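Local coordinates for uncharacterized protein (Bacillus thuringiensis serovar kurstaki, PDB 4XE7) that has no confirmed function but, as a bacterial actin of the ParM type, probably binds nucleotide and assembles into filaments that segregate plasmid DNA, at residues E68-L73 against M134-A139; S25-N28 against N32-S35; L125-L130 against E169-E174; P149-M154 against L408-L413; I209-D212 against E217-E220. One frame throughout, in Å; residues are numbered along the deposited sequence.

Contact 1 (E68-L73 against M134-A139); sequences EDIELL and MAVAAA
Val136 packs against Asp69, Ile70 and Leu73, and all three residues of segment 68-73 that touch the helix do so through this one side chain. From its CB, directed at the loop, the two methyls diverge to separate neighbours. CG1, anti to the backbone N (chi1 176°), goes to the 3-10 turn. There it lies 4.0 Å from Ile70 CG2 and much nearer to the carboxylate, with Val136 CG1 3.3 Å from Asp69 OD2. CG2 takes the other direction and meets Leu73 CD2 at 4.0 Å, with the leucine running across it at about a right angle. A beta-branched residue suits this place because it offers two methyls close to the helix and needs no long arm to span the gap; the nearest CA atoms, Asp69 CA and Val136 CA, are still 7.6 Å apart.

The carboxylate next to a methyl is explained by its other partners. Asp69 OD2 is hydrogen-bonded to Tyr184 OH and OD1 forms a salt bridge with Arg140, just past the helix segment, so the acid is anchored although what it meets on Val136 is only a methyl, with no polar partner there. Ile70 offers its short CG2 branch, while its longer CG1 arm leads off elsewhere.

Leu73, whose backbone bonds to Val93, stands where the loop runs into strand 73-79, and Phe179 of strand 173-179 touches both Leu73 and Val136. Helix 123-140 thus lies with Val136 against the loop ahead of strand 73-79, while its Met134 and Ala138 meet strands 188-200 and 145-154.

Contact 2 (S25-N28 against N32-S35); sequences SFLN and NIES
Asn28 ND2 is gripped twice: it donates to Glu34 OE1 at 2.8 Å with an almost straight N-H...O angle of 175°, and to a water that also accepts from Asn32 ND2; Asn32 OD1 is itself hydrogen-bonded to Asn215 N. The carboxylate oxygen lies in the asparagine's amide plane, although the amide and carboxylate planes are 77° apart. Asn28 CG sits between the backbone N and the carbonyl carbon (chi1 60°), which folds the amide back over the neighbouring strand. The same amide receives Asn32 N at its OD1 (3.0 Å), from above the carbonyl plane, while Asn28 N gives its hydrogen to Asn32 O at 2.9 Å. Asparagine suits this place because its amide can accept at one end and donate at the other.

Further along, Phe26 and Glu34 form the antiparallel hydrogen-bonded pair, with Phe26 N to Glu34 O at 2.8 Å and Glu34 N to Phe26 O at 2.7 Å. Their side chains run together on one face: Glu34 CB makes a CH-pi contact 4.0 Å from the Phe26 ring centroid. Ser25, Leu27, Ile33 and Ser35 occupy the other face. There Leu27 CD2 packs on Ile33 CG1. Ser25 OG and Ser35 OG share a hydrogen bond whose 2.5 Å length is doubtfully short, and Ser25 OG is also bonded to Ser404 OG.

Glu34 OE2 forms a salt bridge with Arg140. With OE1 held by Asn28, the carboxylate is fixed at both oxygens, which would probably favour its charged form.

Contact 3 (L125-L130 against E169-E174); sequences LHLIPL and EMLYGE
Leu127 overlaps Leu171 through one methyl each, its CD2 lying 3.8 Å from Leu171 CD2, while its other methyl, CD1, faces Met170 CE at 4.2 Å. The forked end of leucine thus serves two neighbours on successive residues of helix 164-171. Leu171 CD2 is shared in turn: Leu130 CD2, about one turn further along helix 123-140, approaches it at 4.2 Å. The two leucines of the longer helix leave their backbones differently. Leu130 CG is anti to its own N (chi1 162°), whereas Leu127 CG is anti to the carbonyl carbon, and in this way both bring a CD2 to the same methyl. Each runs at a slant to Leu171, neither alongside it nor square across it. Met170 reaches in with an arm extended through its first two torsions, and its flexible thioether lets the terminal CE settle against Leu127 from a residue that is itself partly exposed.

Both helices belong to the first of the two large domains expected of an actin-like fold, in which helices cover a central beta sheet. Phe150, on strand 145-154 between them in the chain, touches both Leu130 and Leu171 and extends this apolar layer down to the sheet.

Ser81, in a loop, also touches Leu127, and its OG is hydrogen-bonded to Met170 O, so this small polar residue meets both partners beside their methyl contact. Between the two leucines of the longer helix stands Pro129, which has no amide hydrogen to give to the turn before and kinks the helix there.

Contact 4 (P149-M154 against L408-L413); sequences PFSGGM and LIANLL
Asn411 presents its amide to Pro149 and Ser151, joining the C-terminal helix 402-418 to strand 145-154. As expected of the actin-like fold, the chain builds a second domain and then returns, so that this last helix packs on the first domain's sheet; more than 250 residues separate the two segments.

The amide is carried away from the helix with CG anti to the backbone N (chi1 -154°), and the asparagine side chain crosses that of the proline at about a right angle. Its ND2 donates to Pro149 O at 2.9 Å. The bond is bent, at 147° about the hydrogen, and its donor is tilted 34° from the carbonyl plane. The Pro149 ring lies at the far end of the amide, its CG 4.0 Å from Asn411 ND2. Ser151, two residues on and so on the same side of the strand, covers the near end: Ser151 CB is 3.6 Å from Asn411 CB. Small residues suit this spot, where the CA atoms of Ser151 and Asn411 come within 5.7 Å, and Ala410 beside Asn411 likewise has only a methyl to accommodate.

The polar ends have further partners. Ser151 OG is bonded to Asn199 ND2 and to Tyr407 O, and Asn411 ND2 also donates to Gly13 O, so one amide nitrogen ties the helix to two parts of the chain. Phe150 turns to the opposite side of the strand, where its ring meets that of Phe15, the two nearly parallel. On the amide's other atom, a water donates to Asn411 OD1 at 2.8 Å and makes a weak second bond to Phe150 O.

Contact 5 (I209-D212 against E217-E220); sequences ILFD and EIVE
The ring of Phe211 and the carboxylate of Glu220 lie side by side and point the same way, their planes only 18° apart. It is the methylene of the glutamate that does the touching: Glu220 CG is 3.5 Å from Phe211 CE1, with the OE2 oxygen more distant. Ile218 CG2 reaches Phe211 CD1 at 3.8 Å. Both neighbours meet the ring obliquely. Phe211 CG is anti to its carbonyl carbon (chi1 -61°), which leans the ring over to the partner strand. A long acid suits this exposed position, since its aliphatic part can lie against a ring while its charge stays at the surface.

On the face of the hairpin turned away from Phe211 and Glu220, Asp212 and Val219 meet through Asp212 CB and Val219 CG2 at 4.0 Å. The acid end of Asp212 leads away, and its OD1 forms a salt bridge with Arg405 of helix 402-418.

The backbones join where Asp212 N donates to Val219 O and Val219 N to Asp212 O, both at 3.0 Å, forming an antiparallel hydrogen-bonded pair; Phe211 and Glu220 make the adjoining non-hydrogen-bonded one. With strands 211-214 and 217-220 separated by two residues, this is a tight two-stranded beta hairpin that follows directly on helix 205-210.

Contacts 3 and 4 are buried, contacts 1 and 2 partly so, and contact 5 lies on the surface. Contacts 1 and 3 share helix 123-140; contact 3 is apolar throughout, and contact 1 is so apart from the Asp69 carboxylate against a methyl. Both hairpins, contacts 2 and 5, rest on backbone pairing; contact 2 adds a network of amide and carboxylate bonds that contact 5 lacks. Contact 4 inserts one polar amide into a buried place. Phe150 links it to contact 3 through Leu130 and Leu171, and to contact 1 through Met134. Helix 402-418 brings Leu408 against the hairpin of contact 2 and Leu412 and Leu413 against Ile218 of contact 5.

Contact 1 (E68-L73 against M134-A139)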
# COMPACT_ATOMS: atom_id res chain seq x y z
N GLU A 68 11.07 -9.00 -5.93
CA GLU A 68 12.08 -8.79 -6.95
C GLU A 68 11.44 -8.90 -8.31
O GLU A 68 11.96 -8.35 -9.29
CB GLU A 68 13.24 -9.79 -6.81
CG GLU A 68 14.06 -9.60 -5.54
CD GLU A 68 15.19 -10.61 -5.40
OE1 GLU A 68 14.90 -11.83 -5.41
OE2 GLU A 68 16.36 -10.18 -5.27
N ASP A 69 10.29 -9.57 -8.39
CA ASP A 69 9.71 -9.81 -9.70
C ASP A 69 9.04 -8.57 -10.31
O ASP A 69 8.61 -8.62 -11.46
CB ASP A 69 8.72 -10.97 -9.65
CG ASP A 69 7.58 -10.76 -8.66
OD1 ASP A 69 7.58 -9.75 -7.92
OD2 ASP A 69 6.69 -11.62 -8.62
N ILE A 70 8.97 -7.47 -9.56
CA ILE A 70 8.41 -6.25 -10.15
C ILE A 70 9.47 -5.17 -10.36
O ILE A 70 9.16 -4.07 -10.82
CB ILE A 70 7.29 -5.67 -9.30
CG1 ILE A 70 7.82 -5.27 -7.92
CG2 ILE A 70 6.14 -6.66 -9.20
CD1 ILE A 70 6.88 -4.41 -7.14
N GLU A 71 10.72 -5.50 -10.03
CA GLU A 71 11.86 -4.60 -10.25
C GLU A 71 12.11 -4.37 -11.74
O GLU A 71 12.56 -3.31 -12.17
CB GLU A 71 13.13 -5.15 -9.59
CG GLU A 71 13.03 -5.26 -8.06
CD GLU A 71 14.27 -5.87 -7.42
OE1 GLU A 71 15.26 -6.14 -8.14
OE2 GLU A 71 14.25 -6.09 -6.19
N LEU A 72 11.81 -5.39 -12.54
CA LEU A 72 12.04 -5.29 -13.97
C LEU A 72 10.81 -5.72 -14.74
O LEU A 72 10.63 -6.90 -15.04
CB LEU A 72 13.26 -6.13 -14.36
CG LEU A 72 14.06 -5.69 -15.58
CD1 LEU A 72 15.31 -6.57 -15.69
CD2 LEU A 72 13.25 -5.77 -16.86
N LEU A 73 9.95 -4.76 -15.07
CA LEU A 73 8.74 -5.06 -15.82
C LEU A 73 8.82 -4.47 -17.22
O LEU A 73 8.75 -3.26 -17.41
CB LEU A 73 7.49 -4.53 -15.09
CG LEU A 73 7.25 -5.19 -13.74
CD1 LEU A 73 6.18 -4.45 -12.97
CD2 LEU A 73 6.87 -6.67 -13.90
N MET A 134 -2.01 -7.80 -12.32
CA MET A 134 -2.73 -9.07 -12.51
C MET A 134 -1.82 -10.17 -13.05
O MET A 134 -1.90 -11.32 -12.62
CB MET A 134 -3.90 -8.90 -13.49
CG MET A 134 -5.07 -8.08 -12.99
SD MET A 134 -6.32 -7.89 -14.29
CE MET A 134 -7.54 -6.96 -13.35
N ALA A 135 -0.99 -9.82 -14.03
CA ALA A 135 -0.10 -10.79 -14.67
C ALA A 135 0.97 -11.30 -13.73
O ALA A 135 1.33 -12.48 -13.76
CB ALA A 135 0.57 -10.19 -15.92
N VAL A 136 1.51 -10.40 -12.91
CA VAL A 136 2.53 -10.81 -11.94
C VAL A 136 1.95 -11.77 -10.89
O VAL A 136 2.57 -12.79 -10.57
CB VAL A 136 3.17 -9.59 -11.23
CG1 VAL A 136 4.18 -10.06 -10.15
CG2 VAL A 136 3.88 -8.70 -12.25
N ALA A 137 0.77 -11.47 -10.38
CA ALA A 137 0.12 -12.37 -9.42
C ALA A 137 -0.19 -13.72 -10.06
O ALA A 137 -0.07 -14.77 -9.41
CB ALA A 137 -1.15 -11.76 -8.88
N ALA A 138 -0.62 -13.68 -11.32
CA ALA A 138 -0.96 -14.92 -12.00
C ALA A 138 0.31 -15.75 -12.18
O ALA A 138 0.31 -16.97 -11.96
CB ALA A 138 -1.64 -14.64 -13.33
N ALA A 139 1.41 -15.08 -12.55
CA ALA A 139 2.72 -15.71 -12.64
C ALA A 139 3.13 -16.32 -11.29
O ALA A 139 3.58 -17.46 -11.25
CB ALA A 139 3.76 -14.72 -13.12

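Contact 2 (S25-N28 against N32-S35)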
# COMPACT_ATOMS: atom_id res chain seq x y z
N SER A 25 -4.13 -6.87 -3.86
CA SER A 25 -4.13 -7.91 -2.85
C SER A 25 -4.80 -9.15 -3.44
O SER A 25 -5.88 -9.05 -4.01
CB SER A 25 -4.85 -7.45 -1.58
OG SER A 25 -4.08 -6.49 -0.88
N PHE A 26 -4.17 -10.32 -3.34
CA PHE A 26 -4.80 -11.51 -3.90
C PHE A 26 -4.59 -12.71 -3.00
O PHE A 26 -3.79 -12.67 -2.07
CB PHE A 26 -4.27 -11.81 -5.31
CG PHE A 26 -2.81 -12.17 -5.35
CD1 PHE A 26 -2.40 -13.49 -5.46
CD2 PHE A 26 -1.84 -11.18 -5.26
CE1 PHE A 26 -1.04 -13.83 -5.49
CE2 PHE A 26 -0.48 -11.51 -5.29
CZ PHE A 26 -0.09 -12.84 -5.41
N LEU A 27 -5.32 -13.78 -3.27
CA LEU A 27 -5.12 -15.01 -2.51
C LEU A 27 -4.11 -15.88 -3.24
O LEU A 27 -4.27 -16.20 -4.42
CB LEU A 27 -6.43 -15.74 -2.29
CG LEU A 27 -7.41 -14.96 -1.40
CD1 LEU A 27 -8.74 -15.70 -1.25
CD2 LEU A 27 -6.77 -14.69 -0.02
N ASN A 28 -3.03 -16.24 -2.54
CA ASN A 28 -1.98 -17.00 -3.19
C ASN A 28 -2.32 -18.49 -3.08
O ASN A 28 -3.46 -18.85 -2.76
CB ASN A 28 -0.61 -16.66 -2.60
CG ASN A 28 -0.51 -16.94 -1.10
OD1 ASN A 28 -1.28 -17.72 -0.54
ND2 ASN A 28 0.47 -16.31 -0.45
N ASN A 32 -3.55 -17.46 1.46
CA ASN A 32 -3.29 -16.25 2.24
C ASN A 32 -3.34 -15.01 1.36
O ASN A 32 -3.18 -15.11 0.13
CB ASN A 32 -1.93 -16.32 2.94
CG ASN A 32 -1.87 -17.41 3.99
OD1 ASN A 32 -2.86 -17.68 4.68
ND2 ASN A 32 -0.70 -18.03 4.13
N ILE A 33 -3.55 -13.86 1.98
CA ILE A 33 -3.55 -12.59 1.25
C ILE A 33 -2.13 -12.17 0.96
O ILE A 33 -1.33 -12.05 1.87
CB ILE A 33 -4.27 -11.47 2.04
CG1 ILE A 33 -5.71 -11.90 2.34
CG2 ILE A 33 -4.24 -10.13 1.25
CD1 ILE A 33 -6.51 -10.92 3.15
N GLU A 34 -1.83 -11.96 -0.32
CA GLU A 34 -0.52 -11.50 -0.77
C GLU A 34 -0.67 -10.15 -1.49
O GLU A 34 -1.58 -9.97 -2.29
CB GLU A 34 0.12 -12.55 -1.69
CG GLU A 34 1.57 -12.30 -2.03
CD GLU A 34 2.27 -13.56 -2.53
OE1 GLU A 34 2.06 -14.63 -1.94
OE2 GLU A 34 3.02 -13.48 -3.53
N SER A 35 0.19 -9.19 -1.18
CA SER A 35 0.06 -7.84 -1.72
C SER A 35 1.37 -7.26 -2.21
O SER A 35 2.44 -7.53 -1.63
CB SER A 35 -0.52 -6.88 -0.68
OG SER A 35 -1.80 -7.29 -0.26
O HOH W 1 1.39 -16.76 2.31

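Contact 3 (L125-L130 against E169-E174)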
# COMPACT_ATOMS: atom_id res chain seq x y z
N LEU A 125 -2.11 5.06 -18.71
CA LEU A 125 -1.28 5.22 -17.51
C LEU A 125 -1.69 4.27 -16.39
O LEU A 125 -0.85 3.81 -15.61
CB LEU A 125 -1.34 6.65 -16.96
CG LEU A 125 -0.91 7.83 -17.84
CD1 LEU A 125 -1.16 9.15 -17.11
CD2 LEU A 125 0.55 7.68 -18.24
N HIS A 126 -2.99 4.01 -16.29
CA HIS A 126 -3.53 3.25 -15.17
C HIS A 126 -3.86 1.82 -15.54
O HIS A 126 -3.75 0.93 -14.71
CB HIS A 126 -4.76 3.98 -14.59
CG HIS A 126 -4.42 5.34 -14.06
ND1 HIS A 126 -3.83 5.52 -12.83
CD2 HIS A 126 -4.53 6.56 -14.61
CE1 HIS A 126 -3.61 6.81 -12.64
NE2 HIS A 126 -4.02 7.47 -13.70
N LEU A 127 -4.24 1.58 -16.80
CA LEU A 127 -4.54 0.21 -17.23
C LEU A 127 -3.29 -0.66 -17.32
O LEU A 127 -3.30 -1.84 -16.91
CB LEU A 127 -5.25 0.20 -18.58
CG LEU A 127 -6.68 0.75 -18.56
CD1 LEU A 127 -7.22 0.88 -19.98
CD2 LEU A 127 -7.58 -0.13 -17.71
N ILE A 128 -2.21 -0.10 -17.84
CA ILE A 128 -1.00 -0.89 -18.03
C ILE A 128 -0.46 -1.42 -16.68
O ILE A 128 -0.19 -2.61 -16.56
CB ILE A 128 0.06 -0.10 -18.82
CG1 ILE A 128 -0.37 -0.03 -20.30
CG2 ILE A 128 1.43 -0.77 -18.68
CD1 ILE A 128 0.46 0.87 -21.20
N PRO A 129 -0.34 -0.56 -15.65
CA PRO A 129 0.07 -1.12 -14.36
C PRO A 129 -0.96 -2.06 -13.75
O PRO A 129 -0.57 -3.03 -13.09
CB PRO A 129 0.27 0.11 -13.48
CG PRO A 129 0.60 1.20 -14.48
CD PRO A 129 -0.31 0.92 -15.63
N LEU A 130 -2.24 -1.81 -13.96
CA LEU A 130 -3.27 -2.71 -13.44
C LEU A 130 -3.14 -4.10 -14.06
O LEU A 130 -3.08 -5.10 -13.34
CB LEU A 130 -4.67 -2.13 -13.69
CG LEU A 130 -5.86 -3.10 -13.60
CD1 LEU A 130 -6.21 -3.43 -12.13
CD2 LEU A 130 -7.07 -2.56 -14.32
N GLU A 169 -17.19 -2.21 -17.91
CA GLU A 169 -17.36 -2.46 -19.35
C GLU A 169 -16.06 -2.23 -20.11
O GLU A 169 -15.76 -2.93 -21.09
CB GLU A 169 -18.46 -1.55 -19.92
CG GLU A 169 -19.79 -2.24 -20.14
CD GLU A 169 -19.69 -3.37 -21.15
OE1 GLU A 169 -18.86 -3.27 -22.08
OE2 GLU A 169 -20.45 -4.35 -21.01
N MET A 170 -15.31 -1.23 -19.67
CA MET A 170 -13.97 -0.98 -20.15
C MET A 170 -13.09 -2.22 -19.96
O MET A 170 -12.30 -2.58 -20.83
CB MET A 170 -13.38 0.23 -19.40
CG MET A 170 -11.99 0.69 -19.84
SD MET A 170 -11.33 1.96 -18.72
CE MET A 170 -10.76 3.16 -19.91
N LEU A 171 -13.27 -2.90 -18.82
CA LEU A 171 -12.40 -4.02 -18.43
C LEU A 171 -12.81 -5.40 -18.94
O LEU A 171 -11.97 -6.30 -19.04
CB LEU A 171 -12.30 -4.07 -16.91
CG LEU A 171 -11.79 -2.80 -16.25
CD1 LEU A 171 -11.69 -2.99 -14.75
CD2 LEU A 171 -10.42 -2.46 -16.83
N TYR A 172 -14.09 -5.59 -19.23
CA TYR A 172 -14.57 -6.90 -19.67
C TYR A 172 -13.82 -7.34 -20.93
O TYR A 172 -13.46 -6.51 -21.76
CB TYR A 172 -16.07 -6.88 -19.95
CG TYR A 172 -16.94 -6.71 -18.72
CD1 TYR A 172 -16.52 -7.19 -17.48
CD2 TYR A 172 -18.17 -6.08 -18.80
CE1 TYR A 172 -17.32 -7.05 -16.36
CE2 TYR A 172 -18.97 -5.93 -17.69
CZ TYR A 172 -18.54 -6.41 -16.47
OH TYR A 172 -19.33 -6.26 -15.36
N GLY A 173 -13.59 -8.64 -21.05
CA GLY A 173 -12.95 -9.17 -22.23
C GLY A 173 -11.64 -9.87 -21.95
O GLY A 173 -11.31 -10.23 -20.81
N GLU A 174 -10.89 -10.07 -23.02
CA GLU A 174 -9.67 -10.84 -22.96
C GLU A 174 -8.47 -9.90 -23.07
O GLU A 174 -8.53 -8.92 -23.79
CB GLU A 174 -9.65 -11.88 -24.08
CG GLU A 174 -8.62 -12.97 -23.90
CD GLU A 174 -8.57 -13.93 -25.07
OE1 GLU A 174 -7.54 -13.94 -25.78
OE2 GLU A 174 -9.56 -14.66 -25.28

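Contact 4 (P149-M154 against L408-L413)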
# COMPACT_ATOMS: atom_id res chain seq x y z
N PRO A 149 -12.28 -12.19 -11.80
CA PRO A 149 -13.44 -11.37 -11.44
C PRO A 149 -12.99 -10.04 -10.84
O PRO A 149 -12.28 -10.03 -9.83
CB PRO A 149 -14.18 -12.23 -10.41
CG PRO A 149 -13.13 -13.13 -9.83
CD PRO A 149 -12.12 -13.38 -10.94
N PHE A 150 -13.38 -8.93 -11.47
CA PHE A 150 -12.81 -7.65 -11.08
C PHE A 150 -13.49 -7.03 -9.86
O PHE A 150 -14.67 -6.73 -9.87
CB PHE A 150 -12.87 -6.65 -12.25
CG PHE A 150 -12.12 -5.39 -11.97
CD1 PHE A 150 -10.74 -5.38 -11.97
CD2 PHE A 150 -12.80 -4.23 -11.62
CE1 PHE A 150 -10.03 -4.23 -11.69
CE2 PHE A 150 -12.09 -3.07 -11.32
CZ PHE A 150 -10.71 -3.08 -11.35
N SER A 151 -12.72 -6.79 -8.81
CA SER A 151 -13.28 -6.07 -7.68
C SER A 151 -12.44 -4.83 -7.46
O SER A 151 -11.29 -4.91 -7.01
CB SER A 151 -13.34 -6.95 -6.43
OG SER A 151 -13.77 -6.21 -5.29
N GLY A 152 -12.98 -3.68 -7.81
CA GLY A 152 -12.28 -2.44 -7.58
C GLY A 152 -13.12 -1.42 -6.86
O GLY A 152 -14.12 -1.74 -6.20
N GLY A 153 -12.73 -0.17 -6.98
CA GLY A 153 -13.48 0.90 -6.37
C GLY A 153 -13.02 2.23 -6.89
O GLY A 153 -11.87 2.38 -7.31
N MET A 154 -13.92 3.20 -6.90
CA MET A 154 -13.54 4.55 -7.26
C MET A 154 -14.14 5.54 -6.27
O MET A 154 -15.20 5.28 -5.69
CB MET A 154 -13.96 4.89 -8.69
CG MET A 154 -15.45 4.97 -8.90
SD MET A 154 -15.85 5.35 -10.61
CE MET A 154 -17.26 4.28 -10.83
N LEU A 408 -10.60 -7.27 -2.07
CA LEU A 408 -10.39 -8.72 -2.15
C LEU A 408 -11.44 -9.48 -1.31
O LEU A 408 -12.06 -10.43 -1.80
CB LEU A 408 -8.97 -9.08 -1.69
CG LEU A 408 -8.63 -10.58 -1.52
CD1 LEU A 408 -8.88 -11.38 -2.81
CD2 LEU A 408 -7.19 -10.77 -1.05
N ILE A 409 -11.63 -9.07 -0.06
CA ILE A 409 -12.64 -9.70 0.80
C ILE A 409 -14.05 -9.61 0.18
O ILE A 409 -14.81 -10.59 0.19
CB ILE A 409 -12.63 -9.07 2.21
CG1 ILE A 409 -11.30 -9.37 2.90
CG2 ILE A 409 -13.80 -9.58 3.06
CD1 ILE A 409 -10.93 -8.36 3.97
N ALA A 410 -14.40 -8.44 -0.35
CA ALA A 410 -15.68 -8.25 -1.03
C ALA A 410 -15.77 -9.22 -2.20
O ALA A 410 -16.81 -9.83 -2.43
CB ALA A 410 -15.84 -6.80 -1.51
N ASN A 411 -14.66 -9.36 -2.92
CA ASN A 411 -14.61 -10.27 -4.07
C ASN A 411 -14.83 -11.73 -3.67
O ASN A 411 -15.55 -12.46 -4.34
CB ASN A 411 -13.28 -10.11 -4.81
CG ASN A 411 -13.38 -10.50 -6.27
OD1 ASN A 411 -14.46 -10.87 -6.76
ND2 ASN A 411 -12.26 -10.43 -6.98
N LEU A 412 -14.20 -12.17 -2.58
CA LEU A 412 -14.38 -13.54 -2.09
C LEU A 412 -15.84 -13.76 -1.69
O LEU A 412 -16.46 -14.76 -2.09
CB LEU A 412 -13.45 -13.83 -0.90
CG LEU A 412 -13.65 -15.20 -0.25
CD1 LEU A 412 -13.46 -16.32 -1.26
CD2 LEU A 412 -12.71 -15.39 0.93
N LEU A 413 -16.40 -12.83 -0.93
CA LEU A 413 -17.79 -12.93 -0.49
C LEU A 413 -18.75 -12.99 -1.69
O LEU A 413 -19.70 -13.78 -1.70
CB LEU A 413 -18.14 -11.76 0.42
CG LEU A 413 -17.48 -11.79 1.80
CD1 LEU A 413 -17.63 -10.44 2.50
CD2 LEU A 413 -18.08 -12.91 2.65
O HOH W 2 -16.17 -9.52 -8.44

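Contact 5 (I209-D212 against E217-E220)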
# COMPACT_ATOMS: atom_id res chain seq x y z
N ILE A 209 -10.36 -4.02 8.19
CA ILE A 209 -10.12 -3.92 9.62
C ILE A 209 -10.86 -5.04 10.34
O ILE A 209 -10.33 -5.66 11.27
CB ILE A 209 -10.52 -2.54 10.14
CG1 ILE A 209 -9.51 -1.51 9.62
CG2 ILE A 209 -10.60 -2.52 11.66
CD1 ILE A 209 -10.02 -0.10 9.55
N LEU A 210 -12.07 -5.33 9.87
CA LEU A 210 -12.91 -6.35 10.51
C LEU A 210 -12.54 -7.78 10.14
O LEU A 210 -12.70 -8.68 10.96
CB LEU A 210 -14.37 -6.12 10.15
CG LEU A 210 -15.09 -4.88 10.68
CD1 LEU A 210 -16.44 -4.81 10.01
CD2 LEU A 210 -15.25 -4.96 12.19
N PHE A 211 -12.08 -8.00 8.91
CA PHE A 211 -11.86 -9.38 8.45
C PHE A 211 -10.48 -9.61 7.86
O PHE A 211 -9.83 -8.68 7.36
CB PHE A 211 -12.94 -9.76 7.43
CG PHE A 211 -14.34 -9.71 7.98
CD1 PHE A 211 -14.85 -10.78 8.70
CD2 PHE A 211 -15.13 -8.59 7.81
CE1 PHE A 211 -16.14 -10.73 9.23
CE2 PHE A 211 -16.42 -8.54 8.34
CZ PHE A 211 -16.92 -9.61 9.05
N ASP A 212 -10.02 -10.85 7.95
CA ASP A 212 -8.78 -11.28 7.30
C ASP A 212 -9.09 -12.59 6.55
O ASP A 212 -10.14 -13.19 6.79
CB ASP A 212 -7.66 -11.46 8.35
CG ASP A 212 -6.27 -11.60 7.74
OD1 ASP A 212 -6.11 -11.46 6.51
OD2 ASP A 212 -5.30 -11.83 8.51
N GLU A 217 -9.70 -19.22 4.70
CA GLU A 217 -10.82 -18.94 5.59
C GLU A 217 -10.97 -17.46 5.92
O GLU A 217 -10.01 -16.80 6.30
CB GLU A 217 -10.69 -19.73 6.90
CG GLU A 217 -10.78 -21.23 6.72
CD GLU A 217 -12.20 -21.74 6.50
OE1 GLU A 217 -13.16 -20.97 6.70
OE2 GLU A 217 -12.34 -22.93 6.15
N ILE A 218 -12.19 -16.94 5.77
CA ILE A 218 -12.53 -15.64 6.33
C ILE A 218 -12.60 -15.74 7.84
O ILE A 218 -13.37 -16.54 8.38
CB ILE A 218 -13.87 -15.12 5.82
CG1 ILE A 218 -13.79 -14.88 4.32
CG2 ILE A 218 -14.24 -13.84 6.54
CD1 ILE A 218 -15.12 -14.51 3.71
N VAL A 219 -11.80 -14.95 8.53
CA VAL A 219 -11.81 -14.94 9.98
C VAL A 219 -12.04 -13.52 10.50
O VAL A 219 -11.61 -12.53 9.89
CB VAL A 219 -10.50 -15.50 10.57
CG1 VAL A 219 -10.19 -16.87 9.97
CG2 VAL A 219 -9.34 -14.55 10.35
N GLU A 220 -12.75 -13.42 11.62
CA GLU A 220 -13.04 -12.13 12.22
C GLU A 220 -11.87 -11.66 13.05
O GLU A 220 -11.51 -12.28 14.04
CB GLU A 220 -14.31 -12.20 13.08
CG GLU A 220 -15.58 -12.44 12.27
CD GLU A 220 -16.83 -12.45 13.13
OE1 GLU A 220 -16.93 -13.32 14.02
OE2 GLU A 220 -17.70 -11.58 12.91